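Local coordinates for protein phosphoribosylformylglycinamidine synthase 2 (Thermus thermophilus, PDB 3VIU) that is a PurM-like (AIR synthase-related) protein of the phosphoribosylformylglycinamidine synthase 2 family and holds adenosine-5'-diphosphate and a magnesium ion, at residues V74-W78 / I436-L441; L121-F126 / P171-A175; A478-T484 / V541-L547; G640-R646 / R685-G691. All blocks are in the same frame, centred on the assembly; numbering follows the deposited sequence.

Contact 1: residues V74-W78 / I436-L441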
loop_
_atom_site.group_PDB
_atom_site.type_symbol
_atom_site.label_atom_id
_atom_site.label_comp_id
_atom_site.label_asym_id
_atom_site.label_seq_id
_atom_site.Cartn_x
_atom_site.Cartn_y
_atom_site.Cartn_z
ATOM N N VAL A 74 17.475 -6.076 -5.088
ATOM C CA VAL A 74 17.133 -5.678 -6.448
ATOM C C VAL A 74 18.324 -5.793 -7.394
ATOM O O VAL A 74 18.189 -5.586 -8.602
ATOM C CB VAL A 74 16.561 -4.239 -6.503
ATOM C CG1 VAL A 74 15.366 -4.117 -5.558
ATOM C CG2 VAL A 74 17.629 -3.231 -6.145
ATOM N N GLY A 75 19.493 -6.121 -6.849
ATOM C CA GLY A 75 20.664 -6.289 -7.693
ATOM C C GLY A 75 21.753 -5.235 -7.658
ATOM O O GLY A 75 21.575 -4.138 -7.122
ATOM N N GLU A 76 22.893 -5.585 -8.250
ATOM C CA GLU A 76 24.053 -4.714 -8.313
ATOM C C GLU A 76 24.355 -4.066 -6.960
ATOM O O GLU A 76 24.844 -2.937 -6.880
ATOM C CB GLU A 76 23.856 -3.660 -9.408
ATOM C CG GLU A 76 23.682 -4.291 -10.792
ATOM C CD GLU A 76 23.695 -3.288 -11.944
ATOM O OE1 GLU A 76 23.356 -3.697 -13.079
ATOM O OE2 GLU A 76 24.048 -2.102 -11.728
ATOM N N GLY A 77 24.061 -4.801 -5.894
ATOM C CA GLY A 77 24.329 -4.300 -4.560
ATOM C C GLY A 77 23.226 -3.476 -3.931
ATOM O O GLY A 77 23.342 -3.093 -2.766
ATOM N N TRP A 78 22.161 -3.191 -4.677
ATOM C CA TRP A 78 21.066 -2.401 -4.123
ATOM C C TRP A 78 19.924 -3.232 -3.560
ATOM O O TRP A 78 19.688 -4.363 -3.981
ATOM C CB TRP A 78 20.488 -1.457 -5.165
ATOM C CG TRP A 78 21.462 -0.515 -5.729
ATOM C CD1 TRP A 78 22.213 -0.693 -6.846
ATOM C CD2 TRP A 78 21.775 0.786 -5.231
ATOM N NE1 TRP A 78 22.974 0.423 -7.085
ATOM C CE2 TRP A 78 22.724 1.347 -6.106
ATOM C CE3 TRP A 78 21.344 1.534 -4.130
ATOM C CZ2 TRP A 78 23.252 2.627 -5.919
ATOM C CZ3 TRP A 78 21.871 2.808 -3.941
ATOM C CH2 TRP A 78 22.814 3.340 -4.834
ATOM N N ILE A 436 17.223 3.928 -11.182
ATOM C CA ILE A 436 18.325 4.167 -10.273
ATOM C C ILE A 436 19.479 4.689 -11.120
ATOM O O ILE A 436 20.141 3.922 -11.825
ATOM C CB ILE A 436 18.760 2.886 -9.568
ATOM C CG1 ILE A 436 17.609 2.346 -8.725
ATOM C CG2 ILE A 436 19.970 3.166 -8.695
ATOM C CD1 ILE A 436 17.885 0.999 -8.124
ATOM N N LYS A 437 19.701 6.000 -11.049
ATOM C CA LYS A 437 20.753 6.660 -11.812
ATOM C C LYS A 437 22.112 6.025 -11.592
ATOM O O LYS A 437 22.440 5.607 -10.486
ATOM C CB LYS A 437 20.821 8.147 -11.449
ATOM C CG LYS A 437 19.572 8.941 -11.781
ATOM C CD LYS A 437 19.772 10.397 -11.404
ATOM C CE LYS A 437 18.487 11.189 -11.529
ATOM N NZ LYS A 437 17.970 11.167 -12.923
ATOM N N GLY A 438 22.901 5.961 -12.659
ATOM C CA GLY A 438 24.221 5.372 -12.567
ATOM C C GLY A 438 24.188 3.876 -12.824
ATOM O O GLY A 438 25.239 3.241 -12.925
ATOM N N THR A 439 22.982 3.313 -12.926
ATOM C CA THR A 439 22.824 1.886 -13.183
ATOM C C THR A 439 21.807 1.658 -14.287
ATOM O O THR A 439 21.220 2.600 -14.819
ATOM C CB THR A 439 22.305 1.122 -11.947
ATOM O OG1 THR A 439 20.877 1.255 -11.865
ATOM C CG2 THR A 439 22.948 1.659 -10.674
ATOM N N ARG A 440 21.593 0.390 -14.614
ATOM C CA ARG A 440 20.628 0.015 -15.631
ATOM C C ARG A 440 19.384 -0.491 -14.920
ATOM O O ARG A 440 18.436 -0.949 -15.548
ATOM C CB ARG A 440 21.205 -1.087 -16.493
ATOM C CG ARG A 440 22.564 -0.741 -17.064
ATOM C CD ARG A 440 23.126 -1.930 -17.790
ATOM N NE ARG A 440 22.172 -2.423 -18.772
ATOM C CZ ARG A 440 22.307 -3.570 -19.418
ATOM N NH1 ARG A 440 23.365 -4.338 -19.175
ATOM N NH2 ARG A 440 21.392 -3.942 -20.306
ATOM N N LEU A 441 19.401 -0.393 -13.597
ATOM C CA LEU A 441 18.301 -0.863 -12.775
ATOM C C LEU A 441 17.097 0.061 -12.692
ATOM O O LEU A 441 17.219 1.289 -12.670
ATOM C CB LEU A 441 18.800 -1.155 -11.361
ATOM C CG LEU A 441 19.889 -2.222 -11.263
ATOM C CD1 LEU A 441 20.420 -2.274 -9.840
ATOM C CD2 LEU A 441 19.326 -3.569 -11.692
#

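Contact 2: residues L121-F126 / P171-A175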
loop_
_atom_site.group_PDB
_atom_site.type_symbol
_atom_site.label_atom_id
_atom_site.label_comp_id
_atom_site.label_asym_id
_atom_site.label_seq_id
_atom_site.Cartn_x
_atom_site.Cartn_y
_atom_site.Cartn_z
ATOM N N LEU A 121 3.109 6.004 -2.612
ATOM C CA LEU A 121 1.930 5.621 -3.379
ATOM C C LEU A 121 0.766 5.681 -2.400
ATOM O O LEU A 121 0.882 5.222 -1.266
ATOM C CB LEU A 121 2.056 4.205 -3.960
ATOM C CG LEU A 121 3.105 3.935 -5.047
ATOM C CD1 LEU A 121 4.470 3.721 -4.399
ATOM C CD2 LEU A 121 2.713 2.692 -5.853
ATOM N N ASP A 122 -0.347 6.265 -2.827
ATOM C CA ASP A 122 -1.510 6.378 -1.959
ATOM C C ASP A 122 -2.653 5.464 -2.399
ATOM O O ASP A 122 -2.908 5.296 -3.589
ATOM C CB ASP A 122 -1.988 7.831 -1.911
ATOM C CG ASP A 122 -2.233 8.411 -3.290
ATOM O OD1 ASP A 122 -1.271 8.469 -4.087
ATOM O OD2 ASP A 122 -3.382 8.810 -3.583
ATOM N N SER A 123 -3.330 4.865 -1.428
ATOM C CA SER A 123 -4.447 3.980 -1.707
ATOM C C SER A 123 -5.642 4.601 -0.991
ATOM O O SER A 123 -5.739 4.552 0.242
ATOM C CB SER A 123 -4.144 2.580 -1.170
ATOM O OG SER A 123 -4.869 1.595 -1.887
ATOM N N LEU A 124 -6.552 5.184 -1.768
ATOM C CA LEU A 124 -7.710 5.882 -1.211
ATOM C C LEU A 124 -9.101 5.332 -1.548
ATOM O O LEU A 124 -9.381 4.913 -2.674
ATOM C CB LEU A 124 -7.640 7.357 -1.625
ATOM C CG LEU A 124 -6.271 8.030 -1.494
ATOM C CD1 LEU A 124 -6.346 9.464 -1.983
ATOM C CD2 LEU A 124 -5.814 7.990 -0.036
ATOM N N ARG A 125 -9.974 5.376 -0.548
ATOM C CA ARG A 125 -11.349 4.907 -0.662
ATOM C C ARG A 125 -12.289 5.894 0.023
ATOM O O ARG A 125 -12.163 6.147 1.214
ATOM C CB ARG A 125 -11.492 3.527 -0.009
ATOM C CG ARG A 125 -10.620 2.447 -0.644
ATOM C CD ARG A 125 -11.065 2.157 -2.074
ATOM N NE ARG A 125 -10.336 1.036 -2.651
ATOM C CZ ARG A 125 -9.169 1.132 -3.277
ATOM N NH1 ARG A 125 -8.602 0.037 -3.751
ATOM N NH2 ARG A 125 -8.574 2.311 -3.447
ATOM N N PHE A 126 -13.226 6.447 -0.744
ATOM C CA PHE A 126 -14.219 7.394 -0.238
ATOM C C PHE A 126 -15.587 6.982 -0.790
ATOM O O PHE A 126 -15.671 6.131 -1.685
ATOM C CB PHE A 126 -13.904 8.811 -0.722
ATOM C CG PHE A 126 -12.553 9.303 -0.328
ATOM C CD1 PHE A 126 -12.220 9.462 1.009
ATOM C CD2 PHE A 126 -11.611 9.629 -1.299
ATOM C CE1 PHE A 126 -10.961 9.947 1.381
ATOM C CE2 PHE A 126 -10.353 10.111 -0.943
ATOM C CZ PHE A 126 -10.026 10.272 0.403
ATOM N N PRO A 171 -13.962 6.160 5.553
ATOM C CA PRO A 171 -13.073 6.266 4.400
ATOM C C PRO A 171 -11.740 5.579 4.705
ATOM O O PRO A 171 -11.431 5.279 5.864
ATOM C CB PRO A 171 -12.937 7.776 4.216
ATOM C CG PRO A 171 -13.009 8.280 5.622
ATOM C CD PRO A 171 -14.154 7.475 6.190
ATOM N N LEU A 172 -10.955 5.317 3.670
ATOM C CA LEU A 172 -9.671 4.677 3.879
ATOM C C LEU A 172 -8.545 5.499 3.286
ATOM O O LEU A 172 -8.665 6.048 2.192
ATOM C CB LEU A 172 -9.646 3.281 3.253
ATOM C CG LEU A 172 -10.598 2.200 3.769
ATOM C CD1 LEU A 172 -10.280 0.900 3.057
ATOM C CD2 LEU A 172 -10.451 2.026 5.273
ATOM N N VAL A 173 -7.451 5.584 4.024
ATOM C CA VAL A 173 -6.279 6.300 3.561
ATOM C C VAL A 173 -5.056 5.487 3.953
ATOM O O VAL A 173 -4.673 5.439 5.126
ATOM C CB VAL A 173 -6.180 7.702 4.186
ATOM C CG1 VAL A 173 -4.972 8.429 3.614
ATOM C CG2 VAL A 173 -7.463 8.482 3.923
ATOM N N ASN A 174 -4.466 4.819 2.970
ATOM C CA ASN A 174 -3.274 4.010 3.197
ATOM C C ASN A 174 -2.132 4.602 2.377
ATOM O O ASN A 174 -2.327 5.024 1.232
ATOM C CB ASN A 174 -3.519 2.563 2.765
ATOM C CG ASN A 174 -4.369 1.784 3.760
ATOM O OD1 ASN A 174 -5.347 2.303 4.312
ATOM N ND2 ASN A 174 -4.010 0.520 3.978
ATOM N N ALA A 175 -0.942 4.649 2.957
ATOM C CA ALA A 175 0.199 5.188 2.235
ATOM C C ALA A 175 1.311 4.156 2.156
ATOM O O ALA A 175 1.688 3.541 3.155
ATOM C CB ALA A 175 0.703 6.455 2.910
#

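Contact 3: residues A478-T484 / V541-L547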
loop_
_atom_site.group_PDB
_atom_site.type_symbol
_atom_site.label_atom_id
_atom_site.label_comp_id
_atom_site.label_asym_id
_atom_site.label_seq_id
_atom_site.Cartn_x
_atom_site.Cartn_y
_atom_site.Cartn_z
ATOM N N ALA A 478 8.942 -5.766 -15.430
ATOM C CA ALA A 478 9.678 -6.128 -14.227
ATOM C C ALA A 478 9.147 -7.402 -13.562
ATOM O O ALA A 478 7.974 -7.746 -13.705
ATOM C CB ALA A 478 9.644 -4.962 -13.248
ATOM N N LYS A 479 10.017 -8.097 -12.836
ATOM C CA LYS A 479 9.616 -9.312 -12.144
ATOM C C LYS A 479 9.251 -9.073 -10.682
ATOM O O LYS A 479 10.062 -8.562 -9.901
ATOM C CB LYS A 479 10.716 -10.373 -12.200
ATOM C CG LYS A 479 10.339 -11.649 -11.445
ATOM C CD LYS A 479 11.360 -12.748 -11.651
ATOM C CE LYS A 479 10.997 -13.997 -10.862
ATOM N NZ LYS A 479 12.035 -15.068 -11.029
ATOM N N PRO A 480 8.027 -9.464 -10.292
ATOM C CA PRO A 480 7.504 -9.316 -8.930
ATOM C C PRO A 480 8.462 -9.940 -7.923
ATOM O O PRO A 480 8.763 -11.127 -8.008
ATOM C CB PRO A 480 6.179 -10.076 -8.988
ATOM C CG PRO A 480 5.777 -9.964 -10.414
ATOM C CD PRO A 480 7.065 -10.196 -11.136
ATOM N N LEU A 481 8.941 -9.150 -6.973
ATOM C CA LEU A 481 9.868 -9.675 -5.977
ATOM C C LEU A 481 9.176 -10.027 -4.667
ATOM O O LEU A 481 9.535 -10.998 -4.018
ATOM C CB LEU A 481 10.988 -8.666 -5.712
ATOM C CG LEU A 481 11.849 -8.335 -6.929
ATOM C CD1 LEU A 481 12.839 -7.252 -6.559
ATOM C CD2 LEU A 481 12.568 -9.586 -7.411
ATOM N N ALA A 482 8.184 -9.231 -4.283
ATOM C CA ALA A 482 7.441 -9.466 -3.051
ATOM C C ALA A 482 6.322 -8.452 -2.957
ATOM O O ALA A 482 6.232 -7.546 -3.779
ATOM C CB ALA A 482 8.357 -9.330 -1.841
ATOM N N TYR A 483 5.464 -8.599 -1.959
ATOM C CA TYR A 483 4.390 -7.642 -1.805
ATOM C C TYR A 483 4.217 -7.201 -0.365
ATOM O O TYR A 483 4.845 -7.734 0.541
ATOM C CB TYR A 483 3.073 -8.208 -2.332
ATOM C CG TYR A 483 2.433 -9.247 -1.450
ATOM C CD1 TYR A 483 2.782 -10.595 -1.552
ATOM C CD2 TYR A 483 1.466 -8.880 -0.515
ATOM C CE1 TYR A 483 2.180 -11.550 -0.747
ATOM C CE2 TYR A 483 0.859 -9.826 0.295
ATOM C CZ TYR A 483 1.220 -11.158 0.178
ATOM O OH TYR A 483 0.639 -12.077 1.010
ATOM N N THR A 484 3.364 -6.203 -0.183
ATOM C CA THR A 484 3.037 -5.644 1.118
ATOM C C THR A 484 1.509 -5.542 1.065
ATOM O O THR A 484 0.948 -5.159 0.032
ATOM C CB THR A 484 3.672 -4.239 1.281
ATOM O OG1 THR A 484 3.432 -3.745 2.605
ATOM C CG2 THR A 484 3.084 -3.268 0.258
ATOM N N VAL A 541 -2.896 -4.273 -1.950
ATOM C CA VAL A 541 -1.658 -4.971 -2.240
ATOM C C VAL A 541 -0.648 -4.139 -3.006
ATOM O O VAL A 541 -0.926 -3.659 -4.102
ATOM C CB VAL A 541 -1.949 -6.248 -3.051
ATOM C CG1 VAL A 541 -0.651 -6.990 -3.361
ATOM C CG2 VAL A 541 -2.915 -7.138 -2.270
ATOM N N GLY A 542 0.529 -3.980 -2.409
ATOM C CA GLY A 542 1.597 -3.233 -3.035
ATOM C C GLY A 542 2.659 -4.228 -3.456
ATOM O O GLY A 542 3.071 -5.077 -2.661
ATOM N N VAL A 543 3.088 -4.139 -4.709
ATOM C CA VAL A 543 4.096 -5.042 -5.228
ATOM C C VAL A 543 5.293 -4.293 -5.785
ATOM O O VAL A 543 5.146 -3.296 -6.491
ATOM C CB VAL A 543 3.530 -5.938 -6.359
ATOM C CG1 VAL A 543 4.674 -6.683 -7.056
ATOM C CG2 VAL A 543 2.525 -6.926 -5.789
ATOM N N VAL A 544 6.482 -4.785 -5.466
ATOM C CA VAL A 544 7.704 -4.181 -5.956
ATOM C C VAL A 544 8.421 -5.200 -6.827
ATOM O O VAL A 544 8.427 -6.391 -6.529
ATOM C CB VAL A 544 8.646 -3.755 -4.797
ATOM C CG1 VAL A 544 9.996 -3.323 -5.356
ATOM C CG2 VAL A 544 8.027 -2.607 -4.017
ATOM N N GLY A 545 9.011 -4.721 -7.915
ATOM C CA GLY A 545 9.752 -5.589 -8.808
ATOM C C GLY A 545 10.906 -4.814 -9.413
ATOM O O GLY A 545 11.001 -3.605 -9.225
ATOM N N VAL A 546 11.786 -5.496 -10.136
ATOM C CA VAL A 546 12.909 -4.817 -10.756
ATOM C C VAL A 546 13.019 -5.181 -12.222
ATOM O O VAL A 546 12.493 -6.207 -12.657
ATOM C CB VAL A 546 14.234 -5.167 -10.057
ATOM C CG1 VAL A 546 14.475 -6.668 -10.123
ATOM C CG2 VAL A 546 15.375 -4.401 -10.702
ATOM N N LEU A 547 13.700 -4.330 -12.982
ATOM C CA LEU A 547 13.886 -4.557 -14.406
ATOM C C LEU A 547 15.047 -3.706 -14.904
ATOM O O LEU A 547 15.615 -2.918 -14.156
ATOM C CB LEU A 547 12.618 -4.181 -15.176
ATOM C CG LEU A 547 12.242 -2.694 -15.226
ATOM C CD1 LEU A 547 11.164 -2.492 -16.273
ATOM C CD2 LEU A 547 11.756 -2.213 -13.871
#

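Contact 4: residues G640-R646 / R685-G691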
loop_
_atom_site.group_PDB
_atom_site.type_symbol
_atom_site.label_atom_id
_atom_site.label_comp_id
_atom_site.label_asym_id
_atom_site.label_seq_id
_atom_site.Cartn_x
_atom_site.Cartn_y
_atom_site.Cartn_z
ATOM N N GLY A 640 -4.026 6.525 -32.317
ATOM C CA GLY A 640 -5.200 5.667 -32.264
ATOM C C GLY A 640 -4.969 4.214 -32.625
ATOM O O GLY A 640 -3.823 3.770 -32.725
ATOM N N ALA A 641 -6.053 3.463 -32.816
ATOM C CA ALA A 641 -5.947 2.049 -33.186
ATOM C C ALA A 641 -7.147 1.594 -34.001
ATOM O O ALA A 641 -8.224 2.188 -33.924
ATOM C CB ALA A 641 -5.808 1.182 -31.944
ATOM N N THR A 642 -6.940 0.541 -34.784
ATOM C CA THR A 642 -7.980 -0.044 -35.629
ATOM C C THR A 642 -7.942 -1.549 -35.404
ATOM O O THR A 642 -6.929 -2.192 -35.643
ATOM C CB THR A 642 -7.739 0.256 -37.129
ATOM O OG1 THR A 642 -7.722 1.676 -37.340
ATOM C CG2 THR A 642 -8.843 -0.356 -37.974
ATOM N N VAL A 643 -9.050 -2.110 -34.947
ATOM C CA VAL A 643 -9.089 -3.532 -34.652
ATOM C C VAL A 643 -10.431 -4.184 -34.940
ATOM O O VAL A 643 -11.395 -3.528 -35.311
ATOM C CB VAL A 643 -8.780 -3.771 -33.159
ATOM C CG1 VAL A 643 -7.439 -3.146 -32.784
ATOM C CG2 VAL A 643 -9.887 -3.173 -32.305
ATOM N N GLU A 644 -10.473 -5.496 -34.758
ATOM C CA GLU A 644 -11.694 -6.253 -34.940
ATOM C C GLU A 644 -11.972 -7.111 -33.709
ATOM O O GLU A 644 -11.108 -7.846 -33.248
ATOM C CB GLU A 644 -11.604 -7.190 -36.140
ATOM C CG GLU A 644 -12.783 -8.167 -36.174
ATOM C CD GLU A 644 -12.501 -9.419 -36.963
ATOM O OE1 GLU A 644 -11.485 -10.085 -36.669
ATOM O OE2 GLU A 644 -13.301 -9.743 -37.870
ATOM N N VAL A 645 -13.181 -7.022 -33.179
ATOM C CA VAL A 645 -13.545 -7.841 -32.041
ATOM C C VAL A 645 -14.606 -8.787 -32.585
ATOM O O VAL A 645 -15.650 -8.347 -33.065
ATOM C CB VAL A 645 -14.100 -6.990 -30.877
ATOM C CG1 VAL A 645 -15.364 -6.280 -31.298
ATOM C CG2 VAL A 645 -14.362 -7.868 -29.683
ATOM N N ARG A 646 -14.326 -10.084 -32.521
ATOM C CA ARG A 646 -15.234 -11.096 -33.054
ATOM C C ARG A 646 -16.538 -11.332 -32.327
ATOM O O ARG A 646 -17.480 -11.884 -32.897
ATOM C CB ARG A 646 -14.494 -12.416 -33.203
ATOM C CG ARG A 646 -13.488 -12.351 -34.310
ATOM C CD ARG A 646 -12.815 -13.669 -34.539
ATOM N NE ARG A 646 -11.838 -13.546 -35.612
ATOM C CZ ARG A 646 -10.905 -14.449 -35.878
ATOM N NH1 ARG A 646 -10.820 -15.557 -35.145
ATOM N NH2 ARG A 646 -10.050 -14.232 -36.865
ATOM N N ARG A 685 -4.806 -13.330 -29.711
ATOM C CA ARG A 685 -5.420 -12.841 -30.940
ATOM C C ARG A 685 -4.732 -11.600 -31.473
ATOM O O ARG A 685 -4.231 -10.768 -30.714
ATOM C CB ARG A 685 -6.899 -12.509 -30.720
ATOM C CG ARG A 685 -7.849 -13.697 -30.784
ATOM C CD ARG A 685 -9.153 -13.306 -31.485
ATOM N NE ARG A 685 -8.950 -13.054 -32.912
ATOM C CZ ARG A 685 -9.448 -12.012 -33.575
ATOM N NH1 ARG A 685 -10.187 -11.099 -32.950
ATOM N NH2 ARG A 685 -9.199 -11.881 -34.872
ATOM N N VAL A 686 -4.714 -11.491 -32.795
ATOM C CA VAL A 686 -4.137 -10.341 -33.469
ATOM C C VAL A 686 -5.325 -9.445 -33.814
ATOM O O VAL A 686 -5.971 -9.631 -34.841
ATOM C CB VAL A 686 -3.415 -10.755 -34.771
ATOM C CG1 VAL A 686 -2.790 -9.531 -35.423
ATOM C CG2 VAL A 686 -2.349 -11.804 -34.466
ATOM N N LEU A 687 -5.601 -8.477 -32.946
ATOM C CA LEU A 687 -6.728 -7.563 -33.121
ATOM C C LEU A 687 -6.632 -6.586 -34.283
ATOM O O LEU A 687 -7.638 -6.332 -34.949
ATOM C CB LEU A 687 -6.960 -6.773 -31.833
ATOM C CG LEU A 687 -7.112 -7.614 -30.562
ATOM C CD1 LEU A 687 -7.295 -6.687 -29.381
ATOM C CD2 LEU A 687 -8.286 -8.575 -30.687
ATOM N N GLY A 688 -5.441 -6.029 -34.512
ATOM C CA GLY A 688 -5.254 -5.074 -35.596
ATOM C C GLY A 688 -3.949 -4.294 -35.515
ATOM O O GLY A 688 -2.894 -4.865 -35.230
ATOM N N GLU A 689 -4.007 -2.989 -35.771
ATOM C CA GLU A 689 -2.812 -2.149 -35.716
ATOM C C GLU A 689 -3.066 -0.777 -35.097
ATOM O O GLU A 689 -4.212 -0.370 -34.899
ATOM C CB GLU A 689 -2.199 -1.969 -37.118
ATOM C CG GLU A 689 -3.157 -1.492 -38.196
ATOM C CD GLU A 689 -2.443 -1.075 -39.483
ATOM O OE1 GLU A 689 -1.366 -1.634 -39.781
ATOM O OE2 GLU A 689 -2.964 -0.195 -40.208
ATOM N N THR A 690 -1.985 -0.065 -34.799
ATOM C CA THR A 690 -2.089 1.262 -34.207
ATOM C C THR A 690 -2.045 2.319 -35.294
ATOM O O THR A 690 -1.717 2.023 -36.447
ATOM C CB THR A 690 -0.927 1.539 -33.226
ATOM O OG1 THR A 690 0.325 1.397 -33.916
ATOM C CG2 THR A 690 -0.972 0.572 -32.057
ATOM N N GLY A 691 -2.375 3.551 -34.920
ATOM C CA GLY A 691 -2.341 4.644 -35.869
ATOM C C GLY A 691 -3.634 5.421 -35.993
ATOM O O GLY A 691 -4.707 4.946 -35.610
HETATM O O HOH W 1 -5.281 2.554 -36.451
#

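Contact 1: residues V74-W78 / I436-L441
L441, E76 and W78 carry this contact between the tips of two beta hairpins. The hairpins belong to the two AIR synthase-related N-terminal domains of the chain. Residues G75 to W78 make a type I' turn, and I436 to T439 make a type II turn. L441 reaches across with its methyl groups. Its CD1 lies 3.5 Å from G75 O and 3.7 Å from E76 CB, and also meets W78 CD1 at 3.8 Å. The E76 chain runs past L441 in the opposite direction. It is extended beyond CG, with chi2 at -171°, and this carries OE2 to within 3.7 Å of T439 CB. The W78 indole takes I436 CG2 over one face, offset toward the rim. R182 makes a cation-pi contact with the same indole. No hydrogen bond joins the two turns, so the contact is one of packing. The second turn is stiffened from within. T439 OG1 donates to I436 O, which also accepts from T439 N. The same hydroxyl accepts from L441 N, two residues on, in an ST turn. T439 CG2 stands 3.8 Å from W78 NE1.

Contact 2: residues L121-F126 / P171-A175
L121 O meets A175 CA in a CH...O contact of 3.6 Å. At the next residue D122 pairs with A175 at a non-hydrogen-bonded position. S123 then pairs with N174 through two backbone hydrogen bonds. S123 N gives to N174 O at 2.8 Å, and N174 N gives back to S123 O at 3.0 Å. The two strands are antiparallel neighbours, 116-126 beside 172-182, inside the mixed sheet of the first AIR synthase-related N-terminal domain. L124 faces V173 at a non-hydrogen-bonded pair. Their side chains run alongside each other in the same direction, with L124 CD2 3.8 Å from V173 CG1. R125 and L172 form the next hydrogen-bonded pair. L172 N gives to R125 O at 2.9 Å. R125 CB packs 3.8 Å from L172 CB, on the sheet face shared with S123 and N174. M540 of strand 538-548 lies against that face. The R125 chain bends at chi2 (-66°), which takes the guanidinium off from L172. R125 NH2 turns back to L124 O at 2.8 Å, while R125 NH1 forms a salt bridge with D160. The F126 side chain crosses that of P171 at about a right angle, with F126 CD1 3.7 Å from P171 CB.

Contact 3: residues A478-T484 / V541-L547
T484 and G542 exchange two short backbone hydrogen bonds. T484 N gives to G542 O at 2.7 Å. G542 N gives to T484 O at 2.7 Å and is almost straight, at 178°. Further along, V544 N gives to A482 O and L481 N gives to V544 O. K479 N closes the ladder on V546 O. The strands are antiparallel, and their register shifts by one residue between P480 and A482. This is a beta bulge. L481 is the extra residue, and its side chain packs against the partner strand. Its CG sits 3.9 Å from G545 CA, and its CD1 4.0 Å from V546 CG1. G545 has no side chain, and its CA comes within 3.2 Å of K479 O. Y483 and V543 share one face of the sheet. With chi1 at 74°, Y483 CG sits between its backbone N and carbonyl carbon, and Y483 CB stays 3.7 Å from V543 CG2. The Y483 and V541 side chains cross at a slant, with Y483 CD2 4.0 Å from V541 CG1. At the other end A478 CB packs 3.5 Å from L547 CD2. The T484 hydroxyl bonds to S521, a residue of the adenosine-5'-diphosphate pocket.

The pair lies in the sheet of the second AIR synthase-related N-terminal domain. Helix 458-475 packs on A478, P480, V541 and V543. L481 and A482 meet strand 70-75 of the first such domain. Helix 596-611 touches K479 and P480.

Contact 4: residues G640-R646 / R685-G691
R646 lies with its guanidinium flat on that of R685, the centres 3.6 Å apart and the planes at 27°. R646 NE stands 3.2 Å from R685 NH2, over one face of the R685 group. The like charges are probably eased by acids nearby. E644 OE1 makes a salt bridge to R685 NH2 at 3.4 Å, in which the hydrogen bond is weak, and a long salt bridge to R646 NE. E570 forms a further salt bridge with R685 NH1. Bends at chi2 and chi3 (69°) bring the R685 guanidinium back beside E644, where R685 NH1 gives a weak bond to E644 O at the guanidinium edge.

Behind these side chains the backbones pair in antiparallel fashion. E644 N gives to L687 O at 3.0 Å. T642 and E689 form a hydrogen-bonded pair, with T642 N giving to E689 O at 2.9 Å. At the end of the ladder G691 N gives to G640 O, and water 1 bridges T642 OG1 and G691 O. L687 and G688 form a classic beta bulge facing L564. The V643 and L687 side chains run alongside each other, V643 CB 3.8 Å from L687 CB.

The pair belongs to the mixed sheet of the second AIR synthase-related C-terminal domain. Strand 641-644 lies between 684-690 and 694-699. On its other side, strand 684-690 neighbours strand 563-567.

From the N terminus, strand 70-75 leads into the first turn of contact 1. Contact 2 comes next and closes a 44-residue connection within the first N-terminal domain's sheet. Contact 1 closes only at 436-441, in the second N-terminal domain, so its long span encloses contact 2. Contact 3 follows in series and joins two strands of that second domain's sheet. It also touches contact 1: V74 CG1 lies 4.1 Å from L481 CD1, and L441 CD2 lies near V546 CG2. Contact 4 comes last, in the second C-terminal domain, its centre 31 Å or more from those of the others. Of the four, contact 1 is the one whose two segments come from different domains.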